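Local coordinates for cytoplasmic export protein 1 (Saccharomyces cerevisiae, PDB 3VWA) that serves the nuclear tRNA export machinery, where it may collect tRNA from export receptors and deliver aminoacylated tRNA to translation, at residues G112-L117 / P239-Y244; S263-L268 / E274-L279. All coordinates share one frame; numbering follows the deposited sequence.

Contact 1: residues G112-L117 / P239-Y244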
ATOM      1  N   GLY A 112       2.706  -8.339 -18.057  1.00 29.13           N
ATOM      2  CA  GLY A 112       1.267  -8.431 -18.379  1.00 25.91           C
ATOM      3  C   GLY A 112       1.056  -9.112 -19.709  1.00 27.99           C
ATOM      4  O   GLY A 112       0.194  -9.979 -19.882  1.00 26.58           O
ATOM      5  N   ILE A 113       1.897  -8.760 -20.664  1.00 28.65           N
ATOM      6  CA  ILE A 113       1.834  -9.413 -21.981  1.00 26.79           C
ATOM      7  C   ILE A 113       2.025 -10.914 -21.841  1.00 25.79           C
ATOM      8  O   ILE A 113       1.347 -11.687 -22.512  1.00 25.20           O
ATOM      9  CB  ILE A 113       2.903  -8.834 -22.921  1.00 27.50           C
ATOM     10  CG1 ILE A 113       2.445  -7.434 -23.374  1.00 29.83           C
ATOM     11  CG2 ILE A 113       3.121  -9.720 -24.126  1.00 21.97           C
ATOM     12  CD1 ILE A 113       3.551  -6.668 -24.100  1.00 28.40           C
ATOM     13  N   SER A 114       2.938 -11.318 -20.965  1.00 26.00           N
ATOM     14  CA  SER A 114       3.162 -12.756 -20.714  1.00 24.82           C
ATOM     15  C   SER A 114       1.906 -13.439 -20.085  1.00 27.39           C
ATOM     16  O   SER A 114       1.616 -14.612 -20.373  1.00 26.33           O
ATOM     17  CB  SER A 114       4.428 -13.013 -19.900  1.00 24.07           C
ATOM     18  OG  SER A 114       4.289 -12.781 -18.497  1.00 23.86           O
ATOM     19  N   GLN A 115       1.127 -12.691 -19.300  1.00 24.23           N
ATOM     20  CA  GLN A 115      -0.080 -13.239 -18.730  1.00 26.10           C
ATOM     21  C   GLN A 115      -1.151 -13.403 -19.810  1.00 30.03           C
ATOM     22  O   GLN A 115      -1.874 -14.395 -19.815  1.00 33.41           O
ATOM     23  CB  GLN A 115      -0.569 -12.363 -17.579  1.00 26.97           C
ATOM     24  CG  GLN A 115       0.311 -12.449 -16.341  1.00 23.96           C
ATOM     25  CD  GLN A 115       0.203 -11.233 -15.467  1.00 24.30           C
ATOM     26  OE1 GLN A 115      -0.451 -10.247 -15.822  1.00 25.05           O
ATOM     27  NE2 GLN A 115       0.839 -11.289 -14.296  1.00 24.50           N
ATOM     28  N   LEU A 116      -1.204 -12.464 -20.762  1.00 30.51           N
ATOM     29  CA  LEU A 116      -2.175 -12.522 -21.851  1.00 27.62           C
ATOM     30  C   LEU A 116      -1.836 -13.688 -22.789  1.00 27.45           C
ATOM     31  O   LEU A 116      -2.734 -14.346 -23.305  1.00 28.34           O
ATOM     32  CB  LEU A 116      -2.178 -11.200 -22.639  1.00 27.26           C
ATOM     33  CG  LEU A 116      -2.654  -9.943 -21.941  1.00 26.34           C
ATOM     34  CD1 LEU A 116      -2.693  -8.841 -22.978  1.00 30.51           C
ATOM     35  CD2 LEU A 116      -4.063 -10.091 -21.352  1.00 25.07           C
ATOM     36  N   LEU A 117      -0.541 -13.945 -22.977  1.00 24.82           N
ATOM     37  CA  LEU A 117      -0.082 -15.060 -23.781  1.00 24.61           C
ATOM     38  C   LEU A 117      -0.404 -16.424 -23.159  1.00 25.54           C
ATOM     39  O   LEU A 117      -0.767 -17.350 -23.864  1.00 29.87           O
ATOM     40  CB  LEU A 117       1.423 -14.900 -24.093  1.00 24.83           C
ATOM     41  CG  LEU A 117       1.722 -13.721 -25.063  1.00 30.86           C
ATOM     42  CD1 LEU A 117       3.202 -13.331 -25.064  1.00 30.68           C
ATOM     43  CD2 LEU A 117       1.347 -14.052 -26.512  1.00 26.94           C
ATOM     44  N   PRO A 239      13.172 -10.013 -14.723  1.00 25.52           N
ATOM     45  CA  PRO A 239      13.155 -10.570 -13.392  1.00 26.14           C
ATOM     46  C   PRO A 239      11.722 -10.676 -12.836  1.00 30.71           C
ATOM     47  O   PRO A 239      11.488 -11.432 -11.909  1.00 30.94           O
ATOM     48  CB  PRO A 239      13.953  -9.551 -12.564  1.00 24.71           C
ATOM     49  CG  PRO A 239      13.833  -8.257 -13.323  1.00 24.34           C
ATOM     50  CD  PRO A 239      13.665  -8.615 -14.754  1.00 24.44           C
ATOM     51  N   LEU A 240      10.786  -9.908 -13.367  1.00 27.53           N
ATOM     52  CA  LEU A 240       9.415 -10.028 -12.884  1.00 32.83           C
ATOM     53  C   LEU A 240       8.754 -11.266 -13.516  1.00 31.70           C
ATOM     54  O   LEU A 240       7.997 -11.924 -12.883  1.00 28.50           O
ATOM     55  CB  LEU A 240       8.611  -8.763 -13.179  1.00 29.63           C
ATOM     56  CG  LEU A 240       8.991  -7.549 -12.327  1.00 29.14           C
ATOM     57  CD1 LEU A 240       8.018  -6.404 -12.563  1.00 25.67           C
ATOM     58  CD2 LEU A 240       9.072  -7.874 -10.830  1.00 27.15           C
ATOM     59  N   ILE A 241       9.098 -11.609 -14.745  1.00 31.56           N
ATOM     60  CA  ILE A 241       8.520 -12.794 -15.345  1.00 34.56           C
ATOM     61  C   ILE A 241       8.865 -14.048 -14.507  1.00 38.01           C
ATOM     62  O   ILE A 241       7.977 -14.850 -14.156  1.00 31.15           O
ATOM     63  CB  ILE A 241       8.957 -12.938 -16.809  1.00 34.61           C
ATOM     64  CG1 ILE A 241       8.241 -11.870 -17.633  1.00 34.46           C
ATOM     65  CG2 ILE A 241       8.613 -14.334 -17.337  1.00 34.24           C
ATOM     66  CD1 ILE A 241       8.492 -11.970 -19.116  1.00 35.32           C
ATOM     67  N   ASN A 242      10.146 -14.179 -14.148  1.00 36.34           N
ATOM     68  CA  ASN A 242      10.590 -15.281 -13.290  1.00 37.02           C
ATOM     69  C   ASN A 242      10.009 -15.185 -11.877  1.00 31.17           C
ATOM     70  O   ASN A 242       9.599 -16.167 -11.287  1.00 29.96           O
ATOM     71  CB  ASN A 242      12.121 -15.330 -13.212  1.00 41.72           C
ATOM     72  CG  ASN A 242      12.774 -15.565 -14.581  1.00 50.74           C
ATOM     73  OD1 ASN A 242      13.116 -14.614 -15.295  1.00 46.54           O
ATOM     74  ND2 ASN A 242      12.917 -16.848 -14.967  1.00 50.91           N
ATOM     75  N   PHE A 243      10.003 -14.005 -11.297  1.00 27.07           N
ATOM     76  CA  PHE A 243       9.549 -13.945  -9.929  1.00 25.80           C
ATOM     77  C   PHE A 243       8.041 -14.316  -9.797  1.00 26.47           C
ATOM     78  O   PHE A 243       7.625 -15.011  -8.862  1.00 22.25           O
ATOM     79  CB  PHE A 243       9.910 -12.619  -9.309  1.00 23.46           C
ATOM     80  CG  PHE A 243       9.352 -12.429  -7.954  1.00 21.92           C
ATOM     81  CD1 PHE A 243       9.888 -13.115  -6.871  1.00 24.28           C
ATOM     82  CD2 PHE A 243       8.230 -11.640  -7.769  1.00 24.08           C
ATOM     83  CE1 PHE A 243       9.329 -12.967  -5.639  1.00 22.68           C
ATOM     84  CE2 PHE A 243       7.681 -11.457  -6.526  1.00 22.49           C
ATOM     85  CZ  PHE A 243       8.231 -12.130  -5.454  1.00 21.37           C
ATOM     86  N   TYR A 244       7.264 -13.894 -10.778  1.00 24.71           N
ATOM     87  CA  TYR A 244       5.880 -14.150 -10.823  1.00 26.79           C
ATOM     88  C   TYR A 244       5.601 -15.682 -10.889  1.00 27.09           C
ATOM     89  O   TYR A 244       4.721 -16.168 -10.251  1.00 27.13           O
ATOM     90  CB  TYR A 244       5.315 -13.419 -12.033  1.00 25.46           C
ATOM     91  CG  TYR A 244       3.880 -13.764 -12.312  1.00 23.49           C
ATOM     92  CD1 TYR A 244       2.857 -13.309 -11.469  1.00 22.99           C
ATOM     93  CD2 TYR A 244       3.548 -14.565 -13.395  1.00 26.17           C
ATOM     94  CE1 TYR A 244       1.545 -13.628 -11.706  1.00 22.00           C
ATOM     95  CE2 TYR A 244       2.230 -14.891 -13.656  1.00 26.63           C
ATOM     96  CZ  TYR A 244       1.240 -14.403 -12.781  1.00 26.92           C
ATOM     97  OH  TYR A 244      -0.073 -14.673 -13.016  1.00 32.83           O
TER
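S114 and I241 bring their CA atoms nearest across the helical segments 112-117 and 239-244, 7.6 Å apart. S114 directs its CB at the opposing segment, yet its hydroxyl is already used at home: OG bonds to L111 O, one turn back, and offers I241 only van der Waals contact, with OG 4.1 Å from CG1.

Q115 meets the ring of Y244. CG of Q115 lies anti to the carbonyl carbon (chi1 -71°) and the chain runs on extended, which carries the amide across to the aromatic ring; CG itself lies 4.0 Å from Y244 OH. NE2 sits 3.4 Å above the plane of the Y244 ring, toward its rim, with CZ the nearest atom at 3.5 Å. The amide plane is inclined by 61° to the ring, so the two groups are not stacked flat. The other end of the amide is held separately, OE1 accepting a bond from W144 N. With an alanine in place of Y244, the NE2 end of the Q115 amide would probably lose its aromatic support and a gap would open between the helices. This is helix-to-helix packing, probably within or against the kinase-like part that precedes the HEAT repeats, in which helix 239-248 lies against helix 106-122, W235 filling in beside S114 and I241.

Contact 2: residues S263-L268 / E274-L279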
ATOM      1  N   SER A 263      13.082 -14.615   0.015  1.00 22.05           N
ATOM      2  CA  SER A 263      14.486 -14.214  -0.140  1.00 22.04           C
ATOM      3  C   SER A 263      14.845 -13.650  -1.515  1.00 19.84           C
ATOM      4  O   SER A 263      15.627 -12.665  -1.637  1.00 19.39           O
ATOM      5  CB  SER A 263      15.380 -15.378   0.212  1.00 22.51           C
ATOM      6  OG  SER A 263      15.149 -15.590   1.596  1.00 23.69           O
ATOM      7  N   ASN A 264      14.271 -14.244  -2.542  1.00 18.68           N
ATOM      8  CA  ASN A 264      14.423 -13.716  -3.893  1.00 21.91           C
ATOM      9  C   ASN A 264      13.743 -12.347  -4.007  1.00 24.63           C
ATOM     10  O   ASN A 264      14.293 -11.405  -4.602  1.00 22.85           O
ATOM     11  CB  ASN A 264      13.828 -14.682  -4.916  1.00 21.09           C
ATOM     12  CG  ASN A 264      14.748 -15.828  -5.180  1.00 23.13           C
ATOM     13  OD1 ASN A 264      15.931 -15.741  -4.854  1.00 21.49           O
ATOM     14  ND2 ASN A 264      14.234 -16.910  -5.794  1.00 22.09           N
ATOM     15  N   LEU A 265      12.574 -12.224  -3.370  1.00 22.42           N
ATOM     16  CA  LEU A 265      11.858 -10.955  -3.385  1.00 22.23           C
ATOM     17  C   LEU A 265      12.709  -9.896  -2.727  1.00 23.03           C
ATOM     18  O   LEU A 265      12.844  -8.799  -3.257  1.00 23.07           O
ATOM     19  CB  LEU A 265      10.507 -11.071  -2.710  1.00 20.44           C
ATOM     20  CG  LEU A 265       9.753  -9.781  -2.305  1.00 24.61           C
ATOM     21  CD1 LEU A 265       9.481  -8.912  -3.525  1.00 23.73           C
ATOM     22  CD2 LEU A 265       8.426 -10.146  -1.620  1.00 21.20           C
ATOM     23  N   GLU A 266      13.285 -10.225  -1.582  1.00 20.65           N
ATOM     24  CA  GLU A 266      14.133  -9.278  -0.894  1.00 23.38           C
ATOM     25  C   GLU A 266      15.343  -8.787  -1.713  1.00 25.21           C
ATOM     26  O   GLU A 266      15.734  -7.650  -1.555  1.00 21.74           O
ATOM     27  CB  GLU A 266      14.674  -9.885   0.407  1.00 21.80           C
ATOM     28  CG  GLU A 266      15.594  -8.980   1.254  1.00 23.62           C
ATOM     29  CD  GLU A 266      16.457  -9.800   2.235  1.00 25.48           C
ATOM     30  OE1 GLU A 266      16.262 -11.031   2.323  1.00 27.39           O
ATOM     31  OE2 GLU A 266      17.358  -9.249   2.895  1.00 28.44           O
ATOM     32  N   ASN A 267      15.977  -9.664  -2.498  1.00 27.01           N
ATOM     33  CA  ASN A 267      17.220  -9.290  -3.211  1.00 29.79           C
ATOM     34  C   ASN A 267      16.919  -8.374  -4.381  1.00 28.57           C
ATOM     35  O   ASN A 267      17.692  -7.453  -4.694  1.00 25.05           O
ATOM     36  CB  ASN A 267      17.959 -10.485  -3.764  1.00 32.32           C
ATOM     37  CG  ASN A 267      18.823 -11.162  -2.732  1.00 42.25           C
ATOM     38  OD1 ASN A 267      18.854 -12.390  -2.682  1.00 46.06           O
ATOM     39  ND2 ASN A 267      19.559 -10.380  -1.916  1.00 41.69           N
ATOM     40  N   LEU A 268      15.827  -8.687  -5.054  1.00 23.89           N
ATOM     41  CA  LEU A 268      15.280  -7.802  -6.060  1.00 26.05           C
ATOM     42  C   LEU A 268      14.861  -6.430  -5.522  1.00 25.53           C
ATOM     43  O   LEU A 268      15.012  -5.407  -6.224  1.00 22.15           O
ATOM     44  CB  LEU A 268      14.041  -8.433  -6.643  1.00 23.62           C
ATOM     45  CG  LEU A 268      14.175  -9.639  -7.542  1.00 22.95           C
ATOM     46  CD1 LEU A 268      12.744 -10.071  -7.850  1.00 19.38           C
ATOM     47  CD2 LEU A 268      14.969  -9.320  -8.835  1.00 25.66           C
ATOM     48  N   GLU A 274      13.342  -0.241  -8.276  1.00 27.64           N
ATOM     49  CA  GLU A 274      12.479   0.378  -9.316  1.00 25.99           C
ATOM     50  C   GLU A 274      11.557  -0.626  -9.996  1.00 26.07           C
ATOM     51  O   GLU A 274      10.477  -0.274 -10.549  1.00 27.11           O
ATOM     52  CB  GLU A 274      13.353   1.193 -10.372  1.00 31.12           C
ATOM     53  CG  GLU A 274      14.307   0.382 -11.290  1.00 26.10           C
ATOM     54  CD  GLU A 274      15.499  -0.302 -10.588  1.00 26.36           C
ATOM     55  OE1 GLU A 274      15.747  -0.060  -9.387  1.00 28.44           O
ATOM     56  OE2 GLU A 274      16.246  -1.099 -11.233  1.00 27.25           O
ATOM     57  N   ILE A 275      11.921  -1.902  -9.974  1.00 24.80           N
ATOM     58  CA  ILE A 275      11.112  -2.826 -10.744  1.00 23.76           C
ATOM     59  C   ILE A 275       9.727  -3.049 -10.081  1.00 24.68           C
ATOM     60  O   ILE A 275       8.822  -3.506 -10.706  1.00 20.95           O
ATOM     61  CB  ILE A 275      11.800  -4.157 -11.064  1.00 24.13           C
ATOM     62  CG1 ILE A 275      11.846  -5.035  -9.770  1.00 22.99           C
ATOM     63  CG2 ILE A 275      13.170  -3.928 -11.788  1.00 21.29           C
ATOM     64  CD1 ILE A 275      12.351  -6.435 -10.052  1.00 23.76           C
ATOM     65  N   PHE A 276       9.557  -2.602  -8.865  1.00 25.95           N
ATOM     66  CA  PHE A 276       8.272  -2.730  -8.203  1.00 27.03           C
ATOM     67  C   PHE A 276       7.473  -1.414  -8.249  1.00 28.80           C
ATOM     68  O   PHE A 276       6.444  -1.279  -7.562  1.00 26.98           O
ATOM     69  CB  PHE A 276       8.499  -3.174  -6.750  1.00 26.30           C
ATOM     70  CG  PHE A 276       9.200  -4.481  -6.641  1.00 25.92           C
ATOM     71  CD1 PHE A 276       8.537  -5.662  -6.946  1.00 27.36           C
ATOM     72  CD2 PHE A 276      10.538  -4.541  -6.265  1.00 27.83           C
ATOM     73  CE1 PHE A 276       9.206  -6.893  -6.864  1.00 26.54           C
ATOM     74  CE2 PHE A 276      11.211  -5.757  -6.147  1.00 23.08           C
ATOM     75  CZ  PHE A 276      10.541  -6.944  -6.451  1.00 24.24           C
ATOM     76  N   ARG A 277       7.882  -0.472  -9.094  1.00 28.71           N
ATOM     77  CA  ARG A 277       7.126   0.813  -9.176  1.00 31.32           C
ATOM     78  C   ARG A 277       6.455   0.867 -10.494  1.00 28.27           C
ATOM     79  O   ARG A 277       6.934   0.238 -11.422  1.00 27.11           O
ATOM     80  CB  ARG A 277       8.061   2.018  -9.112  1.00 36.41           C
ATOM     81  CG  ARG A 277       8.717   2.228  -7.778  1.00 40.59           C
ATOM     82  CD  ARG A 277       9.400   3.585  -7.654  1.00 46.56           C
ATOM     83  NE  ARG A 277       9.930   3.648  -6.289  1.00 52.36           N
ATOM     84  CZ  ARG A 277      11.221   3.688  -5.988  1.00 57.80           C
ATOM     85  NH1 ARG A 277      11.604   3.704  -4.704  1.00 46.06           N
ATOM     86  NH2 ARG A 277      12.128   3.745  -6.974  1.00 58.95           N
ATOM     87  N   ASN A 278       5.344   1.605 -10.578  1.00 28.07           N
ATOM     88  CA  ASN A 278       4.608   1.791 -11.834  1.00 30.13           C
ATOM     89  C   ASN A 278       4.106   0.462 -12.360  1.00 29.74           C
ATOM     90  O   ASN A 278       4.014   0.266 -13.567  1.00 25.51           O
ATOM     91  CB  ASN A 278       5.480   2.457 -12.906  1.00 32.87           C
ATOM     92  CG  ASN A 278       5.936   3.843 -12.491  1.00 33.86           C
ATOM     93  OD1 ASN A 278       7.107   4.063 -12.271  1.00 38.19           O
ATOM     94  ND2 ASN A 278       4.992   4.749 -12.302  1.00 31.59           N
ATOM     95  N   LEU A 279       3.784  -0.458 -11.445  1.00 27.23           N
ATOM     96  CA  LEU A 279       3.115  -1.697 -11.868  1.00 27.60           C
ATOM     97  C   LEU A 279       1.591  -1.547 -11.847  1.00 26.21           C
ATOM     98  O   LEU A 279       1.055  -0.717 -11.095  1.00 25.30           O
ATOM     99  CB  LEU A 279       3.542  -2.804 -10.925  1.00 28.71           C
ATOM    100  CG  LEU A 279       5.014  -3.189 -11.004  1.00 31.40           C
ATOM    101  CD1 LEU A 279       5.315  -4.218  -9.929  1.00 30.27           C
ATOM    102  CD2 LEU A 279       5.295  -3.777 -12.376  1.00 29.91           C
TER
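Two side-chain torsions set up the meeting of L265 and F276: CG of L265 stands anti to the backbone N (chi1 165°), which places CD1 where it meets F276 CZ, while CG of F276 stands anti to the carbonyl carbon (chi1 -60°), which extends the ring back toward that helix. The far end of the ring consequently enters between L265 and L268, residues three apart and therefore on the same side of helix 255-271.

The two leucines meet the ring differently. L265 brings CD1 to within 3.7 Å of F276 CZ on a slanting approach that is neither over a face nor at the edge. L268 engages it with the base of its side chain and with its backbone: CB is 3.8 Å from F276 CZ, and the carbonyl carbon of L268 lies at the ring edge, in its plane, 3.8 Å from CE2. I275, the neighbour of F276 in sequence, lays CG1 over one face of the ring, toward its rim, 3.7 Å above the plane. Its CD1 also reaches L268 CD2 at 4.1 Å, the two side chains crossing at about a right angle. The ring is thus bordered by carbon on several sides, a setting likely to restrict its tilt.

The returning chain has its own polar support. R277 N bonds to E274 O at 3.0 Å, closing a turn around I275 and F276, and N105 ND2 donates to the carbonyl oxygens of both I275 and R277. I284 and I288 of helix 283-303 extend the apolar cluster, touching F276 and L265 respectively. This is plain apolar packing of an interhelical loop, with a 3-10 turn, back onto the helix it follows: the ring of F276 packs against L265 and L268.

Contacts 1 and 2 follow one another along the chain, and their centres lie 14 Å apart. Helix 239-248 joins them: I241 and Y244 meet helix 106-122, as P239 and L240 also do through F107, while P239, L240 and F243 reach the residues of contact 2. L240 CD1 approaches I275 O at 3.5 Å, F243 CE1 meets L265 CB at 3.7 Å, and P239 CB lies 3.9 Å from L268 CD2. N105, just before helix 106-122, ties the 274-279 loop to the same neighbourhood. Both contacts are structural packing and lie before the HEAT repeats (381-419 and 494-530) in the chain, probably where the kinase-like part gives way to the helical array.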